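PDB 1XTP: Lmaj004091aaa from Leishmania major, which probably catalyses S-adenosyl-L-methionine-dependent methylation of the N-terminal amino group of proteins that begin with an X-Pro-Lys sequence. Local coordinates for residues D31-W34 with K35-T39; L54-W57 with R58-A62; N110-T113 with K114-T118; H220-R223 with L224-E227; E239-P242 with T243-P247. All coordinates share one frame; numbering follows the deposited sequence.

All five contacts are local, between residues a turn or so apart, and they follow one another along the chain without overlap. Contact 1 sits on helix 30-37 beside the small four-stranded sheet. Contact 2 ends the next helix, 49-58, at the bound S-adenosyl-L-homoselenocysteine, and of the five it alone holds a ligand-pocket residue; the others are packing in the surrounding fold. Contacts 3, 4 and 5 lie on elements that flank or join strands of the seven-stranded sheet, whose order 3-2-1-4-5-7-6 is that of a class I methyltransferase. Contacts 1 and 3 lie farthest apart, their centres about 39 Å from each other. Contacts 1 and 4 come within about 6 Å between nearest atoms, and D173 binds a side chain of each.

Contact 1: D31-W34 with K35-T39; sequences DEMW and KAELT
The backbone oxygen of M33 takes N-H groups from two residues of the next turn. E37 N lies 2.8 Å from M33 O and reaches it nearly along the C=O axis, the usual alpha-helical bond, while A36 N adds a weak bond of 2.9 Å to M33 O. A36 N is itself shared, because E32 O accepts from it as well at 3.3 Å. One step further, L38 N closes on W34 O at 3.0 Å, although L38 has already left helical backbone angles.

Two side-chain pairs, M33 with E37 and W34 with L38, are four residues apart. M33, present as selenomethionine, lays its selenium against the aliphatic part of E37, with M33 SE 3.8 Å from E37 CG. Bends at chi2 (-92°) and chi3 (-67°) then turn the chain so that M33 CE sits 3.5 Å above the centre of the W34 ring. L38 runs alongside W34, pointing the same way, and its CG comes to 3.7 Å from W34 CE3.

Two polar ends have partners beyond the helix: W34 NE1 bonds to D173, and E37 makes a salt bridge with K209. M33 also packs on F205, V207 and L214. This is most of a short helix, 30-37, and its C-terminal end, laid by its apolar side against the small four-stranded sheet next to the methyltransferase core.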
# COMPACT_ATOMS: atom_id res chain seq x y z
N ASP A 31 -10.16 17.33 2.94
CA ASP A 31 -10.40 17.84 4.29
C ASP A 31 -11.86 17.72 4.73
O ASP A 31 -12.16 17.37 5.88
CB ASP A 31 -9.96 19.31 4.36
CG ASP A 31 -8.49 19.48 4.00
OD1 ASP A 31 -7.62 18.90 4.69
OD2 ASP A 31 -8.20 20.17 3.01
N GLU A 32 -12.76 18.03 3.81
CA GLU A 32 -14.18 17.83 4.01
C GLU A 32 -14.52 16.33 4.19
O GLU A 32 -15.32 15.96 5.04
CB GLU A 32 -14.93 18.41 2.81
CG GLU A 32 -16.43 18.50 2.99
CD GLU A 32 -17.20 18.62 1.68
OE1 GLU A 32 -16.59 18.76 0.61
OE2 GLU A 32 -18.45 18.56 1.74
N MSE A 33 -13.91 15.48 3.38
CA MSE A 33 -14.16 14.03 3.44
C MSE A 33 -13.70 13.39 4.73
O MSE A 33 -14.44 12.62 5.34
CB MSE A 33 -13.50 13.35 2.25
CG MSE A 33 -13.73 11.86 2.19
SE MSE A 33 -12.33 10.86 3.08
CE MSE A 33 -10.91 11.31 1.84
N TRP A 34 -12.47 13.67 5.16
CA TRP A 34 -11.98 13.10 6.42
C TRP A 34 -12.82 13.54 7.62
O TRP A 34 -12.94 12.79 8.59
CB TRP A 34 -10.50 13.45 6.69
CG TRP A 34 -9.53 12.88 5.69
CD1 TRP A 34 -8.64 13.59 4.94
CD2 TRP A 34 -9.37 11.50 5.31
NE1 TRP A 34 -7.92 12.74 4.12
CE2 TRP A 34 -8.36 11.45 4.32
CE3 TRP A 34 -10.01 10.31 5.69
CZ2 TRP A 34 -7.95 10.26 3.73
CZ3 TRP A 34 -9.61 9.12 5.09
CH2 TRP A 34 -8.59 9.10 4.12
N LYS A 35 -13.40 14.75 7.58
CA LYS A 35 -14.32 15.17 8.64
C LYS A 35 -15.57 14.31 8.63
O LYS A 35 -16.14 14.04 9.68
CB LYS A 35 -14.68 16.66 8.51
CG LYS A 35 -13.61 17.59 9.08
CD LYS A 35 -13.79 19.04 8.64
CE LYS A 35 -14.87 19.77 9.41
NZ LYS A 35 -14.97 21.20 8.97
N ALA A 36 -15.99 13.85 7.45
CA ALA A 36 -17.16 12.97 7.33
C ALA A 36 -16.84 11.52 7.72
O ALA A 36 -17.63 10.84 8.37
CB ALA A 36 -17.73 13.01 5.91
N GLU A 37 -15.67 11.05 7.31
CA GLU A 37 -15.35 9.65 7.41
C GLU A 37 -14.65 9.24 8.71
O GLU A 37 -14.62 8.04 9.02
CB GLU A 37 -14.47 9.24 6.22
CG GLU A 37 -15.21 9.18 4.90
CD GLU A 37 -16.16 7.98 4.79
OE1 GLU A 37 -15.82 6.88 5.30
OE2 GLU A 37 -17.23 8.14 4.17
N LEU A 38 -14.04 10.18 9.43
CA LEU A 38 -13.19 9.83 10.58
C LEU A 38 -13.87 10.16 11.91
O LEU A 38 -13.24 10.65 12.83
CB LEU A 38 -11.83 10.53 10.51
CG LEU A 38 -10.98 10.23 9.27
CD1 LEU A 38 -9.60 10.78 9.47
CD2 LEU A 38 -10.92 8.73 8.98
N THR A 39 -15.14 9.84 12.02
CA THR A 39 -15.88 10.05 13.25
C THR A 39 -15.77 8.85 14.20
O THR A 39 -15.55 7.70 13.78
CB THR A 39 -17.37 10.28 12.95
OG1 THR A 39 -17.89 9.14 12.25
CG2 THR A 39 -17.56 11.53 12.09

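Contact 2: L54-W57 with R58-A62; sequences LEYW and RTVPA. With SAI (S-adenosyl-L-homoselenocysteine), chain B.
The indole of W57 is covered on both faces. On one, V60 CG2 stands 3.5 Å above the ring plane, toward the rim, with Y56 CD2 also near the rim. On the opposite face lies the ribose of the bound S-adenosyl-L-homoselenocysteine, its C3' 3.8 Å above the ring plane and over the centre. At the far end of the indole W57 CH2 comes within 3.4 Å of the selenium SE of the ligand. V60 CG1 closes in obliquely at 3.4 Å from W57 CZ3, and W57 CD1 meets the edge of the Y56 ring in its plane.

R58 presents the edge of its guanidinium to E55, side-on, in a two-pronged salt bridge: R58 NE to E55 OE1 at 2.9 Å and R58 NH2 to E55 OE2 at 3.0 Å. Both oxygens are met on the syn side, with carboxylate and guanidinium planes 26° apart. A bend at chi3 of R58 (64°) brings the group round to E55, and T59 CG2 lies on one guanidinium face.

The backbone leaves the helix here. V60 N bonds to W57 O at 3.1 Å from above the carbonyl plane, and two waters tie T59 OG1 to E55 O and Y56 O. W57 NE1 is held by Y170 OH, which fixes the turn of the indole. The helix end thus supplies an aromatic wall to the ligand pocket of a class I methyltransferase, backed by V60.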
# COMPACT_ATOMS: atom_id res chain seq x y z
N LEU A 54 -11.10 -3.80 8.47
CA LEU A 54 -10.66 -5.00 9.15
C LEU A 54 -11.80 -6.00 9.26
O LEU A 54 -11.58 -7.19 9.16
CB LEU A 54 -10.14 -4.66 10.56
CG LEU A 54 -8.88 -3.81 10.64
CD1 LEU A 54 -8.46 -3.62 12.09
CD2 LEU A 54 -7.73 -4.41 9.81
N GLU A 55 -13.01 -5.50 9.49
CA GLU A 55 -14.18 -6.34 9.54
C GLU A 55 -14.51 -6.91 8.17
O GLU A 55 -14.93 -8.06 8.06
CB GLU A 55 -15.37 -5.58 10.13
CG GLU A 55 -16.69 -6.35 10.11
CD GLU A 55 -16.65 -7.71 10.81
OE1 GLU A 55 -15.76 -8.00 11.66
OE2 GLU A 55 -17.55 -8.50 10.52
N TYR A 56 -14.31 -6.12 7.14
CA TYR A 56 -14.47 -6.62 5.78
C TYR A 56 -13.50 -7.76 5.48
O TYR A 56 -13.87 -8.77 4.92
CB TYR A 56 -14.27 -5.48 4.76
CG TYR A 56 -14.26 -5.96 3.33
CD1 TYR A 56 -15.45 -6.09 2.60
CD2 TYR A 56 -13.07 -6.28 2.70
CE1 TYR A 56 -15.44 -6.53 1.30
CE2 TYR A 56 -13.05 -6.71 1.40
CZ TYR A 56 -14.22 -6.83 0.71
OH TYR A 56 -14.18 -7.28 -0.58
N TRP A 57 -12.25 -7.59 5.88
CA TRP A 57 -11.25 -8.60 5.55
C TRP A 57 -11.36 -9.85 6.38
O TRP A 57 -10.85 -10.87 5.96
CB TRP A 57 -9.85 -8.01 5.62
CG TRP A 57 -9.56 -7.26 4.37
CD1 TRP A 57 -9.68 -5.92 4.18
CD2 TRP A 57 -9.14 -7.81 3.12
NE1 TRP A 57 -9.34 -5.60 2.91
CE2 TRP A 57 -9.02 -6.74 2.22
CE3 TRP A 57 -8.85 -9.11 2.67
CZ2 TRP A 57 -8.59 -6.90 0.91
CZ3 TRP A 57 -8.43 -9.28 1.34
CH2 TRP A 57 -8.31 -8.18 0.48
N ARG A 58 -12.04 -9.77 7.53
CA ARG A 58 -12.21 -10.90 8.42
C ARG A 58 -12.83 -12.08 7.70
O ARG A 58 -12.48 -13.21 7.97
CB ARG A 58 -13.10 -10.51 9.62
CG ARG A 58 -13.24 -11.58 10.68
CD ARG A 58 -14.11 -11.13 11.87
NE ARG A 58 -15.48 -10.89 11.44
CZ ARG A 58 -16.37 -11.84 11.21
NH1 ARG A 58 -16.09 -13.12 11.40
NH2 ARG A 58 -17.57 -11.50 10.78
N THR A 59 -13.77 -11.80 6.80
CA THR A 59 -14.46 -12.84 6.04
C THR A 59 -13.98 -13.02 4.58
O THR A 59 -14.55 -13.79 3.82
CB THR A 59 -15.97 -12.59 6.07
OG1 THR A 59 -16.23 -11.19 5.82
CG2 THR A 59 -16.52 -12.98 7.46
N VAL A 60 -12.91 -12.36 4.19
CA VAL A 60 -12.33 -12.62 2.85
C VAL A 60 -11.53 -13.92 2.93
O VAL A 60 -10.74 -14.10 3.87
CB VAL A 60 -11.44 -11.46 2.41
CG1 VAL A 60 -10.74 -11.75 1.05
CG2 VAL A 60 -12.26 -10.18 2.32
N PRO A 61 -11.75 -14.87 1.98
CA PRO A 61 -10.93 -16.08 1.99
C PRO A 61 -9.45 -15.76 1.94
O PRO A 61 -9.03 -14.79 1.28
CB PRO A 61 -11.35 -16.80 0.71
CG PRO A 61 -12.70 -16.35 0.47
CD PRO A 61 -12.71 -14.90 0.87
N ALA A 62 -8.66 -16.56 2.67
CA ALA A 62 -7.22 -16.40 2.69
C ALA A 62 -6.69 -17.16 1.47
O ALA A 62 -6.04 -18.18 1.61
CB ALA A 62 -6.62 -16.95 4.02
N SAI B . -0.26 -6.82 -0.24
CA SAI B . -0.83 -8.18 -0.49
CB SAI B . -2.28 -8.22 -0.04
CG SAI B . -3.23 -7.27 -0.75
SE SAI B . -5.04 -7.49 -0.01
C SAI B . -0.82 -8.57 -1.96
O SAI B . -0.69 -7.72 -2.83
OXT SAI B . -0.98 -9.75 -2.29
C5' SAI B . -4.95 -6.00 1.28
C4' SAI B . -4.40 -6.42 2.65
O4' SAI B . -4.28 -5.28 3.44
C3' SAI B . -5.28 -7.38 3.44
O3' SAI B . -4.55 -8.49 3.87
C2' SAI B . -5.77 -6.60 4.64
O2' SAI B . -5.94 -7.42 5.79
C1' SAI B . -4.63 -5.63 4.77
N9 SAI B . -4.94 -4.42 5.52
C8 SAI B . -6.16 -3.79 5.62
N7 SAI B . -6.00 -2.72 6.39
C5 SAI B . -4.69 -2.64 6.77
C6 SAI B . -3.99 -1.73 7.56
N6 SAI B . -4.63 -0.69 8.10
N1 SAI B . -2.64 -1.93 7.78
C2 SAI B . -1.98 -3.02 7.24
N3 SAI B . -2.68 -3.91 6.45
C4 SAI B . -4.01 -3.71 6.22
O HOH W 1 -17.19 -9.26 7.19
O HOH W 2 -15.80 -9.55 3.50

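Contact 3: N110-T113 with K114-T118; sequences NLLT and KLYAT
Apolar packing and shared carbonyls join L111 and L112 to L115 and Y116 where helix 106-115 runs out, inside the beta-alpha-beta unit formed with strands 96-100 and 118-123. The turn is irregular. L112 O accepts two N-H groups, Y116 N at 2.8 Å almost straight on and L115 N at 3.0 Å from L112 O, the latter from well above the carbonyl plane. K114 N binds L111 O at 3.1 Å, also from above the plane of its own acceptor carbonyl. The mix of three- and four-residue spacings marks a helix unwinding into the chain that leads to the next strand.

Among the side chains, L111 CD1 and L115 CD1 press together at 3.4 Å, tighter than usual van der Waals contact. With CG of L111 anti to its amide nitrogen (chi1 -173°), the branch reaches forward along the helix to meet L115. L112 crosses Y116 obliquely, L112 CD2 being 4.0 Å from Y116 CE1, and the edge of the Y116 ring also lies near L112 O. Both residues continue onto L161 of strand 159-165.

The chemistry is therefore divided. L112 and Y116 put hydrocarbon against the sheet, while L111 faces helix 75-87; a water bridges the carbonyls of T113 and Y116, the water oxygen 2.6 Å from T113 O, and the T113 hydroxyl bonds to T108 O within the helix.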
# COMPACT_ATOMS: atom_id res chain seq x y z
N ASN A 110 6.30 -15.08 -3.94
CA ASN A 110 6.59 -15.09 -5.37
C ASN A 110 7.65 -14.09 -5.81
O ASN A 110 8.08 -14.14 -6.94
CB ASN A 110 5.29 -14.83 -6.16
CG ASN A 110 4.26 -15.92 -5.94
OD1 ASN A 110 4.31 -16.98 -6.56
ND2 ASN A 110 3.32 -15.66 -5.01
N LEU A 111 8.04 -13.17 -4.94
CA LEU A 111 9.05 -12.19 -5.34
C LEU A 111 10.15 -12.02 -4.32
O LEU A 111 11.32 -12.17 -4.64
CB LEU A 111 8.40 -10.83 -5.64
CG LEU A 111 9.33 -9.74 -6.23
CD1 LEU A 111 10.23 -10.25 -7.37
CD2 LEU A 111 8.51 -8.58 -6.69
N LEU A 112 9.79 -11.71 -3.08
CA LEU A 112 10.79 -11.26 -2.14
C LEU A 112 11.71 -12.39 -1.71
O LEU A 112 12.93 -12.16 -1.52
CB LEU A 112 10.14 -10.55 -0.95
CG LEU A 112 9.20 -9.40 -1.32
CD1 LEU A 112 8.47 -8.89 -0.08
CD2 LEU A 112 9.94 -8.28 -2.04
N THR A 113 11.17 -13.61 -1.60
CA THR A 113 12.00 -14.76 -1.22
C THR A 113 13.05 -15.13 -2.30
O THR A 113 14.02 -15.85 -2.01
CB THR A 113 11.15 -16.01 -0.85
OG1 THR A 113 10.20 -16.28 -1.88
CG2 THR A 113 10.40 -15.80 0.46
N LYS A 114 12.88 -14.61 -3.51
CA LYS A 114 13.87 -14.80 -4.57
C LYS A 114 14.95 -13.72 -4.58
O LYS A 114 15.99 -13.93 -5.18
CB LYS A 114 13.20 -14.79 -5.94
CG LYS A 114 12.33 -15.99 -6.21
CD LYS A 114 11.59 -15.86 -7.54
CE LYS A 114 11.01 -17.21 -7.94
NZ LYS A 114 10.28 -17.17 -9.24
N LEU A 115 14.67 -12.58 -3.95
CA LEU A 115 15.56 -11.41 -4.02
C LEU A 115 16.21 -11.01 -2.69
O LEU A 115 17.25 -10.34 -2.70
CB LEU A 115 14.76 -10.21 -4.52
CG LEU A 115 14.16 -10.26 -5.90
CD1 LEU A 115 13.20 -9.13 -6.07
CD2 LEU A 115 15.25 -10.16 -6.96
N TYR A 116 15.59 -11.36 -1.56
CA TYR A 116 16.09 -10.93 -0.26
C TYR A 116 16.43 -12.12 0.63
O TYR A 116 15.72 -13.12 0.65
CB TYR A 116 15.08 -9.97 0.42
CG TYR A 116 14.92 -8.72 -0.40
CD1 TYR A 116 13.99 -8.68 -1.44
CD2 TYR A 116 15.72 -7.62 -0.19
CE1 TYR A 116 13.85 -7.59 -2.22
CE2 TYR A 116 15.59 -6.49 -0.99
CZ TYR A 116 14.66 -6.49 -2.01
OH TYR A 116 14.53 -5.39 -2.81
N ALA A 117 17.54 -11.98 1.36
CA ALA A 117 17.98 -12.99 2.29
C ALA A 117 16.91 -13.33 3.33
O ALA A 117 16.68 -14.49 3.64
CB ALA A 117 19.29 -12.54 2.98
N THR A 118 16.24 -12.31 3.87
CA THR A 118 15.17 -12.51 4.84
C THR A 118 14.04 -11.54 4.56
O THR A 118 14.30 -10.38 4.25
CB THR A 118 15.67 -12.26 6.26
OG1 THR A 118 16.89 -12.98 6.46
CG2 THR A 118 14.62 -12.69 7.31
O HOH W 3 16.44 -15.57 -1.05

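Contact 4: H220-R223 with L224-E227; sequences HYKR and LFNE
Backbone bonds tie H220-R223 to L224-E227 in regular alpha-helical register. F225 N to Y221 O is the shortest of the four at 2.7 Å, while E227 N to R223 O measures 3.1 Å. L224 N to H220 O and N226 N to K222 O complete the set.

Packing gathers round F225: the carbonyl oxygen Y221 O stands 3.2 Å above one face of its ring, toward the rim, and F225 CZ reaches back to 3.8 Å from Y221 CB. The chi1 of F225 (-60°), with CG opposite its own carbonyl carbon, turns the ring back along the preceding turn. K222 CG flanks the same ring at F225 CD2. On another side of the helix H220 CD2 touches L224 CD1 at 3.8 Å, the two side chains crossing at a slant.

Beyond the backbone bonds, the polar link between the two segments is a water that donates to R223 O, its oxygen 2.5 Å from R223 O, and more weakly to N226 OD1. Several polar ends have partners beyond the two segments. H220 NE2 bonds to D173 OD2, which also takes W34 NE1 of contact 1; Y221 OH bonds to N198 O, and K222 NZ makes salt bridges with D218 and E235. F225 meets Y251 edge-to-face, and L224 packs on F176 and V177. Here a helix lies against the sheet of a Rossmann-like methyltransferase, packing on strand 248-253 and beside helix 173-186.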
# COMPACT_ATOMS: atom_id res chain seq x y z
N HIS A 220 -2.20 13.46 -5.56
CA HIS A 220 -2.58 13.24 -4.15
C HIS A 220 -1.46 12.46 -3.43
O HIS A 220 -1.01 12.90 -2.37
CB HIS A 220 -3.92 12.50 -4.12
CG HIS A 220 -4.59 12.47 -2.78
ND1 HIS A 220 -5.92 12.16 -2.63
CD2 HIS A 220 -4.10 12.67 -1.52
CE1 HIS A 220 -6.24 12.19 -1.35
NE2 HIS A 220 -5.15 12.50 -0.66
N TYR A 221 -0.99 11.36 -4.00
CA TYR A 221 0.16 10.61 -3.43
C TYR A 221 1.40 11.49 -3.18
O TYR A 221 2.06 11.41 -2.14
CB TYR A 221 0.57 9.42 -4.33
CG TYR A 221 -0.45 8.32 -4.39
CD1 TYR A 221 -0.93 7.74 -3.21
CD2 TYR A 221 -0.98 7.88 -5.60
CE1 TYR A 221 -1.89 6.74 -3.25
CE2 TYR A 221 -1.95 6.88 -5.65
CZ TYR A 221 -2.41 6.31 -4.47
OH TYR A 221 -3.37 5.31 -4.48
N LYS A 222 1.70 12.33 -4.15
CA LYS A 222 2.90 13.17 -4.13
C LYS A 222 2.79 14.29 -3.11
O LYS A 222 3.80 14.67 -2.48
CB LYS A 222 3.16 13.71 -5.54
CG LYS A 222 3.79 12.64 -6.43
CD LYS A 222 3.68 12.94 -7.88
CE LYS A 222 4.67 12.07 -8.67
NZ LYS A 222 4.51 12.16 -10.14
N ARG A 223 1.58 14.80 -2.93
CA ARG A 223 1.29 15.71 -1.83
C ARG A 223 1.65 15.02 -0.52
O ARG A 223 2.36 15.58 0.31
CB ARG A 223 -0.18 16.12 -1.84
CG ARG A 223 -0.51 17.28 -0.93
CD ARG A 223 -1.94 17.82 -1.15
NE ARG A 223 -2.09 18.52 -2.43
CZ ARG A 223 -3.15 19.23 -2.79
NH1 ARG A 223 -4.20 19.33 -1.99
NH2 ARG A 223 -3.16 19.83 -3.97
N LEU A 224 1.21 13.76 -0.38
CA LEU A 224 1.48 13.00 0.84
C LEU A 224 2.97 12.67 0.97
O LEU A 224 3.52 12.76 2.05
CB LEU A 224 0.61 11.73 0.92
CG LEU A 224 -0.91 11.93 0.83
CD1 LEU A 224 -1.66 10.63 0.62
CD2 LEU A 224 -1.42 12.64 2.08
N PHE A 225 3.65 12.32 -0.13
CA PHE A 225 5.08 12.07 -0.07
C PHE A 225 5.84 13.30 0.40
O PHE A 225 6.78 13.20 1.18
CB PHE A 225 5.68 11.67 -1.42
CG PHE A 225 5.09 10.44 -2.03
CD1 PHE A 225 4.60 9.41 -1.24
CD2 PHE A 225 5.07 10.30 -3.41
CE1 PHE A 225 4.04 8.25 -1.85
CE2 PHE A 225 4.54 9.16 -4.01
CZ PHE A 225 4.01 8.15 -3.22
N ASN A 226 5.47 14.45 -0.14
CA ASN A 226 6.14 15.69 0.22
C ASN A 226 5.98 15.96 1.72
O ASN A 226 6.94 16.26 2.41
CB ASN A 226 5.58 16.85 -0.60
CG ASN A 226 6.28 18.16 -0.28
OD1 ASN A 226 5.70 19.02 0.38
ND2 ASN A 226 7.53 18.29 -0.71
N GLU A 227 4.76 15.81 2.22
CA GLU A 227 4.49 16.01 3.63
C GLU A 227 5.25 15.02 4.53
O GLU A 227 5.69 15.38 5.62
CB GLU A 227 2.98 15.90 3.85
CG GLU A 227 2.55 16.48 5.16
CD GLU A 227 1.06 16.32 5.41
OE1 GLU A 227 0.30 16.00 4.46
OE2 GLU A 227 0.68 16.53 6.59
O HOH W 4 2.55 18.07 0.73

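Contact 5: E239-P242 with T243-P247; sequences EEWP and TDLFP
A type I beta turn from P242 to L245 shapes the loop that joins strands 232-237 and 248-253, the antiparallel pair closing the seven-stranded sheet of the class I methyltransferase fold. Its defining bond runs from L245 N to P242 O at 3.2 Å, the donor lying well above the carbonyl plane. A water reinforces the turn, donating to both P242 O and L245 O; the water oxygen is 2.6 Å from L245 O.

W241 and P242 pack against L245. L245 CD1 lies 3.7 Å from P242 CG and stands 3.6 Å above the plane of the W241 ring, near its rim; P242 CD is over the same face. The indole and L245 cross at about a right angle. W241 also leans on V74, V77 and W166, so the loop meets helix 75-87, the residue before it and W166 after strand 159-165. The W241 side chain is about 10 Å from the bound S-adenosyl-L-homoselenocysteine.

In D244 the carboxylate carbon sits between the amide nitrogen and the carbonyl carbon (chi1 56°), which brings D244 OD1 to 3.2 Å from P242 CB. The chain then leads through F246 to P247, whose backbone bonds with C199. At the edge of the indole, near the ring plane, W241 NE1 gives a weak hydrogen bond to F246 O, 3.0 Å long and bent to 128° at the hydrogen.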
# COMPACT_ATOMS: atom_id res chain seq x y z
N GLU A 239 3.15 -1.99 -16.94
CA GLU A 239 2.80 -2.30 -18.33
C GLU A 239 1.95 -3.56 -18.46
O GLU A 239 1.89 -4.38 -17.55
CB GLU A 239 4.04 -2.42 -19.22
CG GLU A 239 4.96 -3.57 -18.92
CD GLU A 239 6.12 -3.68 -19.91
OE1 GLU A 239 6.58 -2.65 -20.47
OE2 GLU A 239 6.57 -4.82 -20.13
N GLU A 240 1.26 -3.69 -19.59
CA GLU A 240 0.43 -4.85 -19.88
C GLU A 240 -0.68 -5.04 -18.83
O GLU A 240 -1.09 -6.18 -18.54
CB GLU A 240 1.31 -6.10 -19.97
CG GLU A 240 0.71 -7.19 -20.83
CD GLU A 240 1.59 -8.43 -20.89
OE1 GLU A 240 2.83 -8.29 -20.84
OE2 GLU A 240 1.04 -9.53 -20.99
N TRP A 241 -1.16 -3.94 -18.27
CA TRP A 241 -2.20 -3.97 -17.25
C TRP A 241 -3.56 -3.89 -17.96
O TRP A 241 -3.70 -3.09 -18.89
CB TRP A 241 -2.02 -2.80 -16.28
CG TRP A 241 -2.77 -2.97 -15.01
CD1 TRP A 241 -3.71 -2.14 -14.50
CD2 TRP A 241 -2.62 -4.04 -14.06
NE1 TRP A 241 -4.18 -2.62 -13.31
CE2 TRP A 241 -3.53 -3.79 -13.01
CE3 TRP A 241 -1.82 -5.19 -14.00
CZ2 TRP A 241 -3.67 -4.65 -11.91
CZ3 TRP A 241 -1.96 -6.04 -12.91
CH2 TRP A 241 -2.88 -5.76 -11.88
N PRO A 242 -4.53 -4.74 -17.57
CA PRO A 242 -5.85 -4.70 -18.20
C PRO A 242 -6.45 -3.30 -18.18
O PRO A 242 -6.41 -2.61 -17.17
CB PRO A 242 -6.70 -5.66 -17.36
CG PRO A 242 -5.72 -6.58 -16.73
CD PRO A 242 -4.46 -5.79 -16.53
N THR A 243 -7.01 -2.93 -19.31
CA THR A 243 -7.35 -1.56 -19.62
C THR A 243 -8.56 -1.08 -18.83
O THR A 243 -8.72 0.11 -18.57
CB THR A 243 -7.56 -1.45 -21.14
OG1 THR A 243 -7.39 -0.09 -21.53
CG2 THR A 243 -8.93 -1.95 -21.55
N ASP A 244 -9.39 -2.03 -18.44
CA ASP A 244 -10.59 -1.77 -17.66
C ASP A 244 -10.34 -1.55 -16.17
O ASP A 244 -11.23 -1.10 -15.46
CB ASP A 244 -11.58 -2.95 -17.81
CG ASP A 244 -10.95 -4.30 -17.44
OD1 ASP A 244 -9.70 -4.42 -17.46
OD2 ASP A 244 -11.70 -5.25 -17.15
N LEU A 245 -9.14 -1.88 -15.69
CA LEU A 245 -8.83 -1.67 -14.28
C LEU A 245 -8.21 -0.29 -14.06
O LEU A 245 -7.74 0.34 -15.00
CB LEU A 245 -7.86 -2.74 -13.80
CG LEU A 245 -8.29 -4.19 -14.05
CD1 LEU A 245 -7.17 -5.12 -13.68
CD2 LEU A 245 -9.55 -4.52 -13.25
N PHE A 246 -8.21 0.17 -12.82
CA PHE A 246 -7.42 1.36 -12.47
C PHE A 246 -5.97 1.12 -12.87
O PHE A 246 -5.44 0.04 -12.64
CB PHE A 246 -7.42 1.61 -10.97
CG PHE A 246 -8.61 2.35 -10.47
CD1 PHE A 246 -8.65 3.73 -10.51
CD2 PHE A 246 -9.68 1.66 -9.89
CE1 PHE A 246 -9.74 4.41 -10.02
CE2 PHE A 246 -10.78 2.34 -9.39
CZ PHE A 246 -10.80 3.73 -9.45
N PRO A 247 -5.32 2.13 -13.46
CA PRO A 247 -3.88 2.00 -13.65
C PRO A 247 -3.16 1.66 -12.33
O PRO A 247 -3.57 2.09 -11.24
CB PRO A 247 -3.47 3.39 -14.15
CG PRO A 247 -4.71 3.89 -14.83
CD PRO A 247 -5.84 3.38 -14.02
O HOH W 5 -5.72 0.04 -16.65